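Local coordinates for protein beta-galactosidase (Trichoderma reesei, PDB 3OG2) that probably hydrolyses terminal non-reducing beta-D-galactose residues of beta-D-galactosides, as a glycoside hydrolase of family 35, at residues A[128-136]-A[703-711]. Numbering follows the deposited sequence.
Sequences FPGWLQRVK and GSDYGFHAG. With NAG (2-acetamido-2-deoxy-beta-D-glucopyranose), chain E.
G130 lies flat against the imidazole of H709 where a loop of the TIM-barrel domain of this family 35 enzyme, running from strand 110-116 to helix 144-163, meets a loop of an all-beta domain. The turn 130-134 is 3-10 helical, as is 703-705 opposite.

The face contact of H709 comes first. The CA of G130 makes a CH-pi contact 3.7 Å from the centroid of the H709 ring, 26° off the normal, and the peptide running on to W131 continues over the same face, with C of G130 3.3 Å from CE1 of H709. The other face rests on C of G707. The rotation of the ring is fixed at both nitrogens: ND1 of H709 shares a 2.7 Å hydrogen bond with OG of S704, and NE2 is bonded to E830.

One direct hydrogen bond joins the loops. The chain of R134 bends at chi3 (-53°), and this brings NH1 to O of S704 at 2.9 Å, in the guanidinium plane and in line with the carbonyl, although the N-H...O angle is 152°. That oxygen also takes N-H of G707, while the same NH1 forms a salt bridge to E830, a carboxylate thus common to R134 and H709.

OE1 of Q133 lies against CB of S704 at 3.3 Å. Two waters add bridges from this oxygen, which accepts from both: one also donates to OD1 of D705, the other accepts from N of S704. Backbone carbonyls of M798 and A800 hold NE2 of Q133, so the amide is gripped at both ends.

Farther out, the NAG linked to N689 reaches the barrel loop from the all-beta side: NZ of K136 bonds its O6, and NE of R134 donates to its acetamide O7 at 3.0 Å.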
loop_
_atom_site.group_PDB
_atom_site.type_symbol
_atom_site.label_atom_id
_atom_site.label_comp_id
_atom_site.label_asym_id
_atom_site.label_seq_id
_atom_site.Cartn_x
_atom_site.Cartn_y
_atom_site.Cartn_z
ATOM N N PHE A 128 -9.571 14.848 -1.921
ATOM C CA PHE A 128 -10.535 15.931 -1.828
ATOM C C PHE A 128 -11.959 15.401 -2.052
ATOM O O PHE A 128 -12.197 14.772 -3.095
ATOM C CB PHE A 128 -10.244 16.977 -2.929
ATOM C CG PHE A 128 -9.028 17.851 -2.656
ATOM C CD1 PHE A 128 -8.539 18.066 -1.376
ATOM C CD2 PHE A 128 -8.422 18.471 -3.763
ATOM C CE1 PHE A 128 -7.448 18.939 -1.168
ATOM C CE2 PHE A 128 -7.365 19.351 -3.515
ATOM C CZ PHE A 128 -6.903 19.610 -2.238
ATOM N N PRO A 129 -12.898 15.698 -1.169
ATOM C CA PRO A 129 -14.294 15.332 -1.433
ATOM C C PRO A 129 -14.799 16.034 -2.707
ATOM O O PRO A 129 -14.415 17.168 -3.063
ATOM C CB PRO A 129 -15.067 15.880 -0.239
ATOM C CG PRO A 129 -14.011 15.992 0.845
ATOM C CD PRO A 129 -12.745 16.386 0.118
ATOM N N GLY A 130 -15.723 15.380 -3.421
ATOM C CA GLY A 130 -16.200 15.921 -4.696
ATOM C C GLY A 130 -16.906 17.275 -4.548
ATOM O O GLY A 130 -17.003 18.006 -5.546
ATOM N N TRP A 131 -17.402 17.596 -3.330
ATOM C CA TRP A 131 -17.988 18.929 -3.182
ATOM C C TRP A 131 -16.974 20.058 -3.285
ATOM O O TRP A 131 -17.419 21.211 -3.435
ATOM C CB TRP A 131 -18.794 18.970 -1.901
ATOM C CG TRP A 131 -18.222 18.445 -0.630
ATOM C CD1 TRP A 131 -18.417 17.221 -0.110
ATOM C CD2 TRP A 131 -17.405 19.172 0.292
ATOM N NE1 TRP A 131 -17.772 17.080 1.078
ATOM C CE2 TRP A 131 -17.142 18.264 1.362
ATOM C CE3 TRP A 131 -16.874 20.474 0.353
ATOM C CZ2 TRP A 131 -16.365 18.591 2.479
ATOM C CZ3 TRP A 131 -16.101 20.768 1.481
ATOM C CH2 TRP A 131 -15.860 19.844 2.517
ATOM N N LEU A 132 -15.668 19.771 -3.311
ATOM C CA LEU A 132 -14.724 20.855 -3.636
ATOM C C LEU A 132 -14.840 21.276 -5.082
ATOM O O LEU A 132 -14.321 22.326 -5.459
ATOM C CB LEU A 132 -13.295 20.428 -3.305
ATOM C CG LEU A 132 -12.921 20.499 -1.818
ATOM C CD1 LEU A 132 -11.401 20.277 -1.702
ATOM C CD2 LEU A 132 -13.314 21.688 -0.990
ATOM N N GLN A 133 -15.521 20.495 -5.973
ATOM C CA GLN A 133 -15.779 21.025 -7.290
ATOM C C GLN A 133 -16.673 22.270 -7.246
ATOM O O GLN A 133 -16.640 23.027 -8.214
ATOM C CB GLN A 133 -16.448 19.967 -8.196
ATOM C CG GLN A 133 -15.612 18.702 -8.344
ATOM C CD GLN A 133 -15.859 17.959 -9.629
ATOM O OE1 GLN A 133 -16.927 18.136 -10.273
ATOM N NE2 GLN A 133 -14.933 17.083 -10.064
ATOM N N ARG A 134 -17.388 22.487 -6.147
ATOM C CA ARG A 134 -18.237 23.643 -6.026
ATOM C C ARG A 134 -17.533 24.806 -5.316
ATOM O O ARG A 134 -18.148 25.826 -5.007
ATOM C CB ARG A 134 -19.493 23.277 -5.232
ATOM C CG ARG A 134 -20.256 22.149 -5.945
ATOM C CD ARG A 134 -21.675 22.048 -5.406
ATOM N NE ARG A 134 -21.827 21.913 -3.952
ATOM C CZ ARG A 134 -21.894 20.738 -3.308
ATOM N NH1 ARG A 134 -21.808 19.583 -3.990
ATOM N NH2 ARG A 134 -22.070 20.675 -1.987
ATOM N N VAL A 135 -16.238 24.684 -5.036
ATOM C CA VAL A 135 -15.451 25.789 -4.450
ATOM C C VAL A 135 -14.757 26.504 -5.569
ATOM O O VAL A 135 -13.977 25.911 -6.305
ATOM C CB VAL A 135 -14.455 25.185 -3.442
ATOM C CG1 VAL A 135 -13.497 26.268 -2.956
ATOM C CG2 VAL A 135 -15.205 24.586 -2.264
ATOM N N LYS A 136 -15.040 27.812 -5.696
ATOM C CA LYS A 136 -14.486 28.538 -6.855
ATOM C C LYS A 136 -12.996 28.698 -6.814
ATOM O O LYS A 136 -12.343 28.662 -7.877
ATOM C CB LYS A 136 -15.136 29.925 -6.917
ATOM C CG LYS A 136 -16.657 29.850 -7.147
ATOM C CD LYS A 136 -17.313 31.260 -7.217
ATOM C CE LYS A 136 -18.837 31.188 -7.076
ATOM N NZ LYS A 136 -19.582 32.437 -6.724
ATOM N N GLY A 703 -22.167 15.901 -12.171
ATOM C CA GLY A 703 -22.688 15.241 -10.992
ATOM C C GLY A 703 -22.393 15.959 -9.681
ATOM O O GLY A 703 -23.251 16.081 -8.789
ATOM N N SER A 704 -21.145 16.464 -9.540
ATOM C CA SER A 704 -20.775 17.009 -8.231
ATOM C C SER A 704 -21.505 18.310 -7.964
ATOM O O SER A 704 -21.602 18.697 -6.769
ATOM C CB SER A 704 -19.259 17.250 -8.130
ATOM O OG SER A 704 -18.575 15.994 -8.026
ATOM N N ASP A 705 -22.017 18.983 -8.982
ATOM C CA ASP A 705 -22.767 20.210 -8.738
ATOM C C ASP A 705 -24.065 19.903 -8.040
ATOM O O ASP A 705 -24.652 20.826 -7.434
ATOM C CB ASP A 705 -23.089 20.945 -10.024
ATOM C CG ASP A 705 -21.890 21.773 -10.547
ATOM O OD1 ASP A 705 -20.839 21.843 -9.873
ATOM O OD2 ASP A 705 -22.050 22.382 -11.642
ATOM N N TYR A 706 -24.547 18.673 -8.042
ATOM C CA TYR A 706 -25.791 18.255 -7.400
ATOM C C TYR A 706 -25.523 17.296 -6.243
ATOM O O TYR A 706 -26.463 16.681 -5.710
ATOM C CB TYR A 706 -26.676 17.575 -8.453
ATOM C CG TYR A 706 -27.051 18.521 -9.583
ATOM C CD1 TYR A 706 -26.232 18.639 -10.702
ATOM C CD2 TYR A 706 -28.210 19.261 -9.512
ATOM C CE1 TYR A 706 -26.563 19.497 -11.745
ATOM C CE2 TYR A 706 -28.555 20.136 -10.578
ATOM C CZ TYR A 706 -27.746 20.236 -11.677
ATOM O OH TYR A 706 -28.111 21.103 -12.694
ATOM N N GLY A 707 -24.242 17.172 -5.847
ATOM C CA GLY A 707 -23.946 16.332 -4.686
ATOM C C GLY A 707 -23.609 14.895 -4.987
ATOM O O GLY A 707 -23.546 14.089 -4.016
ATOM N N PHE A 708 -23.403 14.533 -6.260
ATOM C CA PHE A 708 -23.144 13.160 -6.655
ATOM C C PHE A 708 -21.665 13.019 -7.030
ATOM O O PHE A 708 -21.291 13.539 -8.096
ATOM C CB PHE A 708 -24.033 12.753 -7.845
ATOM C CG PHE A 708 -25.514 12.879 -7.499
ATOM C CD1 PHE A 708 -26.077 12.120 -6.483
ATOM C CD2 PHE A 708 -26.296 13.764 -8.242
ATOM C CE1 PHE A 708 -27.425 12.243 -6.226
ATOM C CE2 PHE A 708 -27.632 13.933 -7.974
ATOM C CZ PHE A 708 -28.185 13.147 -6.949
ATOM N N HIS A 709 -20.900 12.319 -6.210
ATOM C CA HIS A 709 -19.443 12.283 -6.387
ATOM C C HIS A 709 -18.894 10.902 -6.689
ATOM O O HIS A 709 -17.669 10.787 -6.898
ATOM C CB HIS A 709 -18.736 12.778 -5.076
ATOM C CG HIS A 709 -19.327 14.096 -4.665
ATOM N ND1 HIS A 709 -19.395 15.186 -5.541
ATOM C CD2 HIS A 709 -19.948 14.412 -3.499
ATOM C CE1 HIS A 709 -20.013 16.164 -4.866
ATOM N NE2 HIS A 709 -20.343 15.729 -3.642
ATOM N N ALA A 710 -19.732 9.881 -6.659
ATOM C CA ALA A 710 -19.265 8.501 -6.624
ATOM C C ALA A 710 -20.023 7.639 -7.661
ATOM O O ALA A 710 -21.256 7.630 -7.727
ATOM C CB ALA A 710 -19.531 7.877 -5.256
ATOM N N GLY A 711 -19.272 6.819 -8.385
ATOM C CA GLY A 711 -19.880 5.784 -9.213
ATOM C C GLY A 711 -20.693 6.308 -10.369
ATOM O O GLY A 711 -20.537 7.435 -10.887
HETATM C C1 NAG E . -21.415 28.474 -4.826
HETATM C C2 NAG E . -22.177 27.620 -3.797
HETATM C C3 NAG E . -22.910 28.432 -2.742
HETATM C C4 NAG E . -22.022 29.517 -2.105
HETATM C C5 NAG E . -21.284 30.247 -3.241
HETATM C C6 NAG E . -20.385 31.346 -2.664
HETATM C C7 NAG E . -23.046 25.336 -4.082
HETATM C C8 NAG E . -24.320 24.619 -4.493
HETATM N N2 NAG E . -23.057 26.641 -4.367
HETATM O O3 NAG E . -23.456 27.615 -1.714
HETATM O O4 NAG E . -22.864 30.423 -1.382
HETATM O O5 NAG E . -20.536 29.293 -4.031
HETATM O O6 NAG E . -20.018 32.339 -3.594
HETATM O O7 NAG E . -22.321 24.767 -3.249
HETATM O O HOH W 1 -18.674 20.331 -11.014
HETATM O O HOH W 2 -18.836 16.191 -11.353
#